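Local coordinates for protein carboxylesterase (EST-2) (PDB 5FRD) that probably hydrolyses carboxylic esters as an alpha/beta-hydrolase of a thermophilic archaeon, and binds coenzyme A near its active site, at residues Val5-Asp10 / Val14-Gly19; Thr42-Tyr47 / Glu240-Phe245; Val194-Glu199 / Thr203-His208. One frame throughout, in Å; residues are numbered along the deposited sequence. Where two conformers were deposited one is given.

Interaction 1: Val5-Asp10 / Val14-Gly19; sequences VFIDVD and VSLLKG
The F6 ring carries the S15 hydroxyl over one of its faces. S15 OG stands above the rim of the ring, not its centre, with F6 CE2 3.4 Å from S15 OG. S15 CB touches the same CE2. The F6 ring gets there with CG anti to the carbonyl carbon (chi1 -65°), which brings the ring against the S15 side chain. S15 OG also donates to the backbone oxygen of V5, with 3.1 Å between S15 OG and V5 O. The amide of L16 reaches that oxygen from the opposite face of the carbonyl plane, so V5 O is gripped by two donors. The strongest polar partner of S15 is R4, whose NH1 hydrogen-bonds S15 OG.

The two segments form an antiparallel beta hairpin, strands 3-9 and 12-18, at one border of the alpha/beta-hydrolase sheet. V5 pairs with L16 and I7 with V14 as hydrogen-bonded pairs. F6 with S15 is the non-hydrogen-bonded pair between them. V5 N meets L16 O at 2.9 Å, with an N-H...O angle of 174°. I7 N to V14 O is also 2.9 Å.

The other face of the hairpin is largely apolar. I7 CG1 sits between its backbone N and carbonyl carbon (chi1 66°), and packs 3.9 Å from V14 CB, the two side chains side by side. L16 CD1 touches both CG1 and CD1 of I7. V9 CG2 meets V14 CG2. Helix 65-79 packs on this face, with S75 against I7 and V14. In the K18 conformer described, one of two, CD touches V5 CG1 and the amine probably bonds to Y47 OH.

Interaction 2: Thr42-Tyr47 / Glu240-Phe245; sequences TAIGGY and EALEKF
I44 meets L242 through the end of its side chain. In the conformer described I44 CD1 lies 3.4 Å from L242 CD2, and the same methyl also touches CG and CB of L242. I44 has a second conformer, so the tightness is doubtful. In this alpha/beta-hydrolase fold the contact joins the end of helix 38-43 to helix 235-249. No hydrogen bond links the two segments.

E243, also with two conformers, is the second partner of I44. In the one described the two side chains slide past each other in opposite directions, and E243 OE1 comes 4.0 Å from I44 CG1. There the E243 chain bends at chi2 (63°), which turns its carboxylate back alongside the isoleucine, and E243 OE2 forms a salt bridge with R22 NH2. R22 also bonds the backbone oxygen of I44, so one arginine serves both sides of the contact.

Further out, I44 also packs on N239 and L246 of the same long helix. L242 packs on V110 of strand 106-112. Behind I44 the chain leaves helical geometry at G45. G45 and G46 both have positive phi, where a side chain would jam against the preceding carbonyl oxygen. G45 O accepts a hydrogen bond from Y26 OH.

Interaction 3: Val194-Glu199 / Thr203-His208; sequences VIVGEE and TPLKYH. With COA (coenzyme A), chain C.
V196 packs over one face of the H208 imidazole, and this is the tight part of the contact. V196 CB lies 3.5 Å from the centroid of the H208 ring, only 9° off its normal, a CH-pi contact. V194 CG1 meets the ring at its edge, in plane, 3.5 Å from H208 CD2. Two bonds fix the ring's rotation. H208 ND1 donates to P204 O at 3.0 Å, close to the ring plane, while Y207 N reaches that oxygen from the opposite face of its plane. H208 NE2 accepts from T114 N.

The outer side is looser. V196 CG1 is 4.4 Å from L205 CD1, and a water accepts from L205 N.

Y207 turns away from the strand toward coenzyme A. One ring face carries P204 CD and the opposite face the adenine amine, N6A standing 3.3 Å above the plane. With an alanine at Y207 the adenine is likely to lose the ring face under its amine, and P204 CD the ring it packs on.

T203 OG1 bonds to D200, a residue of the probable Ser-His-Asp triad. The contact is the strand-to-helix half of a beta-alpha-beta unit: strand 192-197, helix 205-214 and strand 218-223, which neighbours 192-197 in the sheet.

In the fold
Interactions 1 and 3 both belong to the central sheet but lie on opposite sides of the chain's centre. Their centres are 30 Å apart, and their nearest atoms about 18 Å. Interaction 1 touches interaction 2 directly. G19 N is 3.0 Å from G46 O, a probable hydrogen bond, so the end of the hairpin lies beside the turn that leads into strand 47-49. Interaction 2 does not touch interaction 3; nearest atoms are about 5 Å apart, and centres 19 Å. Coenzyme A belongs to interaction 3 alone, where T203 also touches residues of the probable triad S89, H228 and D200. Interactions 1 and 2 lie away from the coenzyme A site.

Interaction 1: Val5-Asp10 / Val14-Gly19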
loop_
_atom_site.group_PDB
_atom_site.type_symbol
_atom_site.label_atom_id
_atom_site.label_comp_id
_atom_site.label_asym_id
_atom_site.label_seq_id
_atom_site.Cartn_x
_atom_site.Cartn_y
_atom_site.Cartn_z
ATOM N N VAL A 5 8.632 10.779 -12.590
ATOM C CA VAL A 5 10.102 10.666 -12.659
ATOM C C VAL A 5 10.480 9.235 -12.878
ATOM O O VAL A 5 9.674 8.314 -12.708
ATOM C CB VAL A 5 10.799 11.210 -11.412
ATOM C CG1 VAL A 5 10.504 12.690 -11.244
ATOM C CG2 VAL A 5 10.394 10.431 -10.166
ATOM N N PHE A 6 11.742 9.037 -13.249
ATOM C CA PHE A 6 12.286 7.706 -13.497
ATOM C C PHE A 6 13.632 7.607 -12.823
ATOM O O PHE A 6 14.412 8.547 -12.882
ATOM C CB PHE A 6 12.425 7.467 -15.002
ATOM C CG PHE A 6 11.106 7.444 -15.726
ATOM C CD1 PHE A 6 10.531 8.613 -16.186
ATOM C CD2 PHE A 6 10.427 6.245 -15.883
ATOM C CE1 PHE A 6 9.284 8.583 -16.827
ATOM C CE2 PHE A 6 9.191 6.220 -16.534
ATOM C CZ PHE A 6 8.640 7.386 -16.983
ATOM N N ILE A 7 13.887 6.447 -12.252
ATOM C CA ILE A 7 15.176 6.071 -11.651
ATOM C C ILE A 7 15.529 4.683 -12.148
ATOM O O ILE A 7 14.744 3.997 -12.811
ATOM C CB ILE A 7 15.121 6.090 -10.102
ATOM C CG1 ILE A 7 14.191 5.021 -9.554
ATOM C CG2 ILE A 7 14.760 7.481 -9.621
ATOM C CD1 ILE A 7 14.241 4.884 -8.059
ATOM N N ASP A 8 16.758 4.260 -11.835
ATOM C CA ASP A 8 17.225 2.922 -12.186
ATOM C C ASP A 8 17.574 2.170 -10.921
ATOM O O ASP A 8 18.293 2.696 -10.073
ATOM C CB ASP A 8 18.465 3.008 -13.073
ATOM C CG ASP A 8 18.951 1.628 -13.496
ATOM O OD1 ASP A 8 18.346 1.052 -14.420
ATOM O OD2 ASP A 8 19.907 1.113 -12.864
ATOM N N VAL A 9 17.046 0.960 -10.791
ATOM C CA VAL A 9 17.413 0.055 -9.723
ATOM C C VAL A 9 17.995 -1.227 -10.340
ATOM O O VAL A 9 17.259 -2.061 -10.837
ATOM C CB VAL A 9 16.223 -0.284 -8.794
ATOM C CG1 VAL A 9 16.623 -1.285 -7.723
ATOM C CG2 VAL A 9 15.683 1.002 -8.169
ATOM N N ASP A 10 19.337 -1.351 -10.270
ATOM C CA ASP A 10 20.053 -2.515 -10.838
ATOM C C ASP A 10 19.657 -2.833 -12.274
ATOM O O ASP A 10 19.482 -3.991 -12.643
ATOM C CB ASP A 10 19.800 -3.755 -9.978
ATOM C CG ASP A 10 20.198 -3.559 -8.540
ATOM O OD1 ASP A 10 21.016 -2.659 -8.258
ATOM O OD2 ASP A 10 19.677 -4.314 -7.693
ATOM N N VAL A 14 12.467 2.175 -12.875
ATOM C CA VAL A 14 11.368 2.361 -11.912
ATOM C C VAL A 14 10.835 3.770 -12.094
ATOM O O VAL A 14 11.565 4.742 -11.991
ATOM C CB VAL A 14 11.823 2.121 -10.471
ATOM C CG1 VAL A 14 10.702 2.433 -9.475
ATOM C CG2 VAL A 14 12.272 0.663 -10.286
ATOM N N SER A 15 9.514 3.876 -12.317
ATOM C CA SER A 15 8.841 5.159 -12.367
ATOM C C SER A 15 8.200 5.474 -11.027
ATOM O O SER A 15 7.778 4.555 -10.317
ATOM C CB SER A 15 7.782 5.149 -13.445
ATOM O OG SER A 15 7.324 6.483 -13.694
ATOM N N LEU A 16 8.167 6.744 -10.709
ATOM C CA LEU A 16 7.445 7.245 -9.530
ATOM C C LEU A 16 6.652 8.471 -9.905
ATOM O O LEU A 16 7.026 9.221 -10.794
ATOM C CB LEU A 16 8.375 7.557 -8.360
ATOM C CG LEU A 16 9.298 6.414 -7.901
ATOM C CD1 LEU A 16 10.684 6.498 -8.559
ATOM C CD2 LEU A 16 9.475 6.404 -6.405
ATOM N N LEU A 17 5.581 8.719 -9.153
ATOM C CA LEU A 17 4.893 10.001 -9.186
ATOM C C LEU A 17 5.332 10.783 -7.980
ATOM O O LEU A 17 5.500 10.231 -6.886
ATOM C CB LEU A 17 3.380 9.834 -9.171
ATOM C CG LEU A 17 2.771 9.209 -10.397
ATOM C CD1 LEU A 17 1.270 9.062 -10.187
ATOM C CD2 LEU A 17 3.065 10.006 -11.656
ATOM N N LYS A 18 5.484 12.091 -8.121
ATOM C CA LYS A 18 5.852 12.934 -6.997
ATOM C C LYS A 18 5.044 14.212 -6.960
ATOM O O LYS A 18 4.706 14.787 -7.981
ATOM C CB LYS A 18 7.314 13.314 -6.972
ATOM C CG LYS A 18 7.753 14.093 -8.179
ATOM C CD LYS A 18 9.235 14.447 -8.111
ATOM C CE LYS A 18 9.498 15.671 -7.258
ATOM N NZ LYS A 18 10.967 15.944 -7.180
ATOM N N GLY A 19 4.693 14.587 -5.751
ATOM C CA GLY A 19 4.104 15.877 -5.452
ATOM C C GLY A 19 5.106 16.790 -4.825
ATOM O O GLY A 19 6.311 16.676 -5.100
#

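Interaction 2: Thr42-Tyr47 / Glu240-Phe245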
loop_
_atom_site.group_PDB
_atom_site.type_symbol
_atom_site.label_atom_id
_atom_site.label_comp_id
_atom_site.label_asym_id
_atom_site.label_seq_id
_atom_site.Cartn_x
_atom_site.Cartn_y
_atom_site.Cartn_z
ATOM N N THR A 42 -1.024 15.076 -4.230
ATOM C CA THR A 42 -1.361 16.482 -4.503
ATOM C C THR A 42 -1.548 17.301 -3.238
ATOM O O THR A 42 -1.288 18.509 -3.253
ATOM C CB THR A 42 -2.596 16.610 -5.417
ATOM O OG1 THR A 42 -3.707 15.954 -4.789
ATOM C CG2 THR A 42 -2.345 16.065 -6.788
ATOM N N ALA A 43 -1.966 16.676 -2.149
ATOM C CA ALA A 43 -2.254 17.396 -0.911
ATOM C C ALA A 43 -1.154 17.329 0.111
ATOM O O ALA A 43 -0.834 18.324 0.732
ATOM C CB ALA A 43 -3.565 16.890 -0.303
ATOM N N ILE A 44 -0.582 16.151 0.297
ATOM C CA ILE A 44 0.426 15.891 1.313
ATOM C C ILE A 44 1.819 15.959 0.720
ATOM O O ILE A 44 2.723 16.489 1.364
ATOM C CB ILE A 44 0.186 14.519 1.935
ATOM C CG1 ILE A 44 -1.121 14.634 2.749
ATOM C CG2 ILE A 44 1.351 14.067 2.796
ATOM C CD1 ILE A 44 -1.633 13.336 3.268
ATOM N N GLY A 45 1.975 15.466 -0.506
ATOM C CA GLY A 45 3.285 15.428 -1.144
ATOM C C GLY A 45 3.950 14.088 -1.005
ATOM O O GLY A 45 3.347 13.128 -0.541
ATOM N N GLY A 46 5.212 14.049 -1.409
ATOM C CA GLY A 46 6.010 12.837 -1.354
ATOM C C GLY A 46 6.139 12.148 -2.700
ATOM O O GLY A 46 5.859 12.722 -3.751
ATOM N N TYR A 47 6.533 10.882 -2.653
ATOM C CA TYR A 47 6.754 10.040 -3.823
ATOM C C TYR A 47 5.982 8.743 -3.728
ATOM O O TYR A 47 5.993 8.106 -2.666
ATOM C CB TYR A 47 8.240 9.650 -3.915
ATOM C CG TYR A 47 9.197 10.686 -4.411
ATOM C CD1 TYR A 47 9.641 11.674 -3.563
ATOM C CD2 TYR A 47 9.664 10.668 -5.710
ATOM C CE1 TYR A 47 10.586 12.641 -4.013
ATOM C CE2 TYR A 47 10.605 11.601 -6.156
ATOM C CZ TYR A 47 11.022 12.564 -5.307
ATOM O OH TYR A 47 11.977 13.496 -5.730
ATOM N N GLU A 240 -6.526 14.041 6.183
ATOM C CA GLU A 240 -6.503 14.713 7.474
ATOM C C GLU A 240 -5.830 13.860 8.550
ATOM O O GLU A 240 -5.051 14.359 9.366
ATOM C CB GLU A 240 -7.945 15.106 7.850
ATOM C CG GLU A 240 -8.110 15.829 9.172
ATOM C CD GLU A 240 -9.567 16.176 9.464
ATOM O OE1 GLU A 240 -10.342 16.460 8.519
ATOM O OE2 GLU A 240 -9.927 16.156 10.661
ATOM N N ALA A 241 -6.142 12.560 8.573
ATOM C CA ALA A 241 -5.537 11.644 9.522
ATOM C C ALA A 241 -4.035 11.535 9.294
ATOM O O ALA A 241 -3.247 11.549 10.225
ATOM C CB ALA A 241 -6.161 10.264 9.424
ATOM N N LEU A 242 -3.648 11.393 8.034
ATOM C CA LEU A 242 -2.226 11.274 7.702
ATOM C C LEU A 242 -1.473 12.531 8.066
ATOM O O LEU A 242 -0.403 12.433 8.650
ATOM C CB LEU A 242 -2.062 10.890 6.234
ATOM C CG LEU A 242 -0.618 10.732 5.718
ATOM C CD1 LEU A 242 0.154 9.741 6.550
ATOM C CD2 LEU A 242 -0.645 10.281 4.262
ATOM N N GLU A 243 -2.035 13.694 7.750
ATOM C CA GLU A 243 -1.373 14.958 8.070
ATOM C C GLU A 243 -1.184 15.157 9.574
ATOM O O GLU A 243 -0.102 15.620 10.010
ATOM C CB GLU A 243 -2.104 16.137 7.441
ATOM C CG GLU A 243 -1.374 17.463 7.605
ATOM C CD GLU A 243 -0.006 17.505 6.910
ATOM O OE1 GLU A 243 0.190 16.871 5.849
ATOM O OE2 GLU A 243 0.891 18.184 7.437
ATOM N N LYS A 244 -2.184 14.800 10.373
ATOM C CA LYS A 244 -2.066 14.873 11.822
ATOM C C LYS A 244 -0.906 13.993 12.307
ATOM O O LYS A 244 -0.091 14.399 13.143
ATOM C CB LYS A 244 -3.377 14.461 12.485
ATOM C CG LYS A 244 -3.372 14.497 14.002
ATOM C CD LYS A 244 -4.802 14.482 14.536
ATOM C CE LYS A 244 -4.856 14.225 16.035
ATOM N NZ LYS A 244 -4.826 12.768 16.354
ATOM N N PHE A 245 -0.791 12.798 11.747
ATOM C CA PHE A 245 0.300 11.883 12.096
ATOM C C PHE A 245 1.666 12.411 11.654
ATOM O O PHE A 245 2.671 12.293 12.388
ATOM C CB PHE A 245 0.030 10.513 11.450
ATOM C CG PHE A 245 1.062 9.465 11.744
ATOM C CD1 PHE A 245 1.176 8.909 13.001
ATOM C CD2 PHE A 245 1.883 8.972 10.740
ATOM C CE1 PHE A 245 2.092 7.915 13.269
ATOM C CE2 PHE A 245 2.794 7.981 10.989
ATOM C CZ PHE A 245 2.910 7.450 12.251
#

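Interaction 3: Val194-Glu199 / Thr203-His208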
loop_
_atom_site.group_PDB
_atom_site.type_symbol
_atom_site.label_atom_id
_atom_site.label_comp_id
_atom_site.label_asym_id
_atom_site.label_seq_id
_atom_site.Cartn_x
_atom_site.Cartn_y
_atom_site.Cartn_z
ATOM N N VAL A 194 -2.334 3.149 11.732
ATOM C CA VAL A 194 -3.028 2.005 11.126
ATOM C C VAL A 194 -4.384 2.524 10.684
ATOM O O VAL A 194 -5.125 3.086 11.514
ATOM C CB VAL A 194 -3.165 0.843 12.127
ATOM C CG1 VAL A 194 -3.860 -0.342 11.518
ATOM C CG2 VAL A 194 -1.798 0.435 12.697
ATOM N N ILE A 195 -4.695 2.430 9.394
ATOM C CA ILE A 195 -5.893 3.015 8.834
ATOM C C ILE A 195 -6.686 1.949 8.109
ATOM O O ILE A 195 -6.116 1.201 7.296
ATOM C CB ILE A 195 -5.590 4.154 7.834
ATOM C CG1 ILE A 195 -4.776 5.286 8.477
ATOM C CG2 ILE A 195 -6.866 4.712 7.235
ATOM C CD1 ILE A 195 -4.309 6.382 7.508
ATOM N N VAL A 196 -8.003 1.885 8.349
ATOM C CA VAL A 196 -8.856 0.964 7.625
ATOM C C VAL A 196 -10.196 1.632 7.409
ATOM O O VAL A 196 -10.658 2.385 8.262
ATOM C CB VAL A 196 -8.982 -0.393 8.373
ATOM C CG1 VAL A 196 -9.597 -0.218 9.747
ATOM C CG2 VAL A 196 -9.743 -1.429 7.570
ATOM N N GLY A 197 -10.797 1.391 6.256
ATOM C CA GLY A 197 -12.166 1.795 6.022
ATOM C C GLY A 197 -13.084 0.911 6.845
ATOM O O GLY A 197 -12.885 -0.311 6.902
ATOM N N GLU A 198 -14.118 1.521 7.418
ATOM C CA GLU A 198 -15.047 0.780 8.297
ATOM C C GLU A 198 -15.673 -0.436 7.620
ATOM O O GLU A 198 -15.906 -1.438 8.296
ATOM C CB GLU A 198 -16.106 1.758 8.785
ATOM C CG GLU A 198 -17.056 1.198 9.838
ATOM C CD GLU A 198 -18.017 2.263 10.341
ATOM O OE1 GLU A 198 -17.538 3.322 10.807
ATOM O OE2 GLU A 198 -19.243 2.029 10.286
ATOM N N GLU A 199 -15.885 -0.372 6.300
ATOM C CA GLU A 199 -16.577 -1.422 5.552
ATOM C C GLU A 199 -15.636 -2.419 4.866
ATOM O O GLU A 199 -16.082 -3.297 4.163
ATOM C CB GLU A 199 -17.501 -0.777 4.512
ATOM C CG GLU A 199 -18.479 0.194 5.156
ATOM C CD GLU A 199 -19.524 0.761 4.213
ATOM O OE1 GLU A 199 -19.870 0.092 3.213
ATOM O OE2 GLU A 199 -20.009 1.877 4.505
ATOM N N THR A 203 -9.455 -6.727 4.003
ATOM C CA THR A 203 -8.535 -6.635 5.142
ATOM C C THR A 203 -9.353 -5.951 6.235
ATOM O O THR A 203 -9.380 -4.753 6.364
ATOM C CB THR A 203 -7.259 -5.832 4.793
ATOM O OG1 THR A 203 -7.597 -4.565 4.244
ATOM C CG2 THR A 203 -6.408 -6.563 3.788
ATOM N N PRO A 204 -10.095 -6.760 7.008
ATOM C CA PRO A 204 -11.103 -6.176 7.890
ATOM C C PRO A 204 -10.533 -5.581 9.169
ATOM O O PRO A 204 -9.308 -5.597 9.418
ATOM C CB PRO A 204 -12.022 -7.363 8.185
ATOM C CG PRO A 204 -11.148 -8.537 8.045
ATOM C CD PRO A 204 -10.175 -8.220 6.952
ATOM N N LEU A 205 -11.421 -5.059 10.004
ATOM C CA LEU A 205 -11.036 -4.400 11.238
ATOM C C LEU A 205 -10.091 -5.237 12.072
ATOM O O LEU A 205 -9.107 -4.709 12.575
ATOM C CB LEU A 205 -12.278 -4.085 12.056
ATOM C CG LEU A 205 -12.045 -3.457 13.419
ATOM C CD1 LEU A 205 -11.350 -2.096 13.292
ATOM C CD2 LEU A 205 -13.366 -3.294 14.146
ATOM N N LYS A 206 -10.356 -6.529 12.228
ATOM C CA LYS A 206 -9.500 -7.349 13.086
ATOM C C LYS A 206 -8.054 -7.386 12.634
ATOM O O LYS A 206 -7.185 -7.499 13.472
ATOM C CB LYS A 206 -10.018 -8.755 13.245
ATOM C CG LYS A 206 -11.258 -8.852 14.121
ATOM C CD LYS A 206 -11.877 -10.249 14.010
ATOM C CE LYS A 206 -13.313 -10.294 14.559
ATOM N NZ LYS A 206 -13.615 -11.574 15.267
ATOM N N TYR A 207 -7.791 -7.270 11.328
ATOM C CA TYR A 207 -6.397 -7.254 10.884
ATOM C C TYR A 207 -5.685 -6.007 11.408
ATOM O O TYR A 207 -4.466 -6.030 11.688
ATOM C CB TYR A 207 -6.275 -7.255 9.378
ATOM C CG TYR A 207 -6.664 -8.512 8.641
ATOM C CD1 TYR A 207 -7.369 -9.563 9.257
ATOM C CD2 TYR A 207 -6.321 -8.666 7.295
ATOM C CE1 TYR A 207 -7.733 -10.716 8.539
ATOM C CE2 TYR A 207 -6.685 -9.804 6.574
ATOM C CZ TYR A 207 -7.414 -10.818 7.203
ATOM O OH TYR A 207 -7.824 -11.962 6.516
ATOM N N HIS A 208 -6.431 -4.909 11.532
ATOM C CA HIS A 208 -5.890 -3.613 11.936
ATOM C C HIS A 208 -5.801 -3.493 13.457
ATOM O O HIS A 208 -4.840 -2.936 13.985
ATOM C CB HIS A 208 -6.691 -2.513 11.246
ATOM C CG HIS A 208 -6.542 -2.585 9.758
ATOM N ND1 HIS A 208 -7.284 -3.432 8.969
ATOM C CD2 HIS A 208 -5.620 -2.031 8.949
ATOM C CE1 HIS A 208 -6.856 -3.346 7.722
ATOM N NE2 HIS A 208 -5.846 -2.505 7.691
HETATM N N1A COA C . -4.525 -10.478 11.220
HETATM C C2A COA C . -5.051 -11.081 12.295
HETATM N N3A COA C . -5.508 -12.339 12.244
HETATM C C4A COA C . -5.435 -13.056 11.101
HETATM C C5A COA C . -4.877 -12.478 9.896
HETATM C C6A COA C . -4.393 -11.114 10.016
HETATM N N6A COA C . -3.866 -10.500 8.936
HETATM N N7A COA C . -4.944 -13.379 8.903
HETATM C C8A COA C . -5.483 -14.480 9.457
HETATM N N9A COA C . -5.775 -14.271 10.757
HETATM C C1B COA C . -6.413 -15.257 11.650
HETATM C C2B COA C . -7.847 -15.401 11.227
HETATM O O2B COA C . -8.639 -14.385 11.840
HETATM C C3B COA C . -8.147 -16.828 11.655
HETATM O O3B COA C . -8.478 -16.834 13.043
HETATM P P3B COA C . -9.707 -17.702 13.636
HETATM O O7A COA C . -9.257 -19.116 13.331
HETATM O O8A COA C . -10.911 -17.209 12.860
HETATM O O9A COA C . -9.730 -17.320 15.100
HETATM C C4B COA C . -6.832 -17.552 11.439
HETATM O O4B COA C . -5.818 -16.527 11.476
HETATM C C5B COA C . -6.742 -18.322 10.131
HETATM O O5B COA C . -6.977 -17.421 9.037
HETATM P P1A COA C . -6.243 -17.616 7.622
HETATM O O1A COA C . -4.808 -17.896 7.801
HETATM O O2A COA C . -6.619 -16.371 6.818
HETATM O O3A COA C . -6.845 -18.931 6.919
HETATM P P2A COA C . -8.376 -19.364 6.681
HETATM O O4A COA C . -8.204 -20.611 5.859
HETATM O O5A COA C . -9.133 -19.320 7.973
HETATM O O6A COA C . -9.077 -18.209 5.790
HETATM C CBP COA C . -9.567 -16.836 3.926
HETATM C CCP COA C . -8.672 -17.949 4.453
HETATM C CDP COA C . -9.106 -16.486 2.512
HETATM C CEP COA C . -11.019 -17.355 3.895
HETATM C CAP COA C . -9.437 -15.603 4.855
HETATM O OAP COA C . -8.043 -15.228 4.998
HETATM C C9P COA C . -10.237 -14.418 4.359
HETATM O O9P COA C . -11.450 -14.447 4.377
HETATM N N8P COA C . -9.539 -13.347 3.940
HETATM C C7P COA C . -10.150 -12.064 3.585
HETATM C C6P COA C . -10.505 -11.931 2.107
HETATM C C5P COA C . -9.370 -11.786 1.113
HETATM O O5P COA C . -9.332 -12.494 0.098
HETATM N N4P COA C . -8.470 -10.829 1.349
HETATM C C3P COA C . -7.408 -10.509 0.423
HETATM C C2P COA C . -6.181 -10.073 1.189
HETATM S S1P COA C . -4.925 -9.531 0.009
HETATM O O HOH W 1 -13.863 -4.204 8.446
#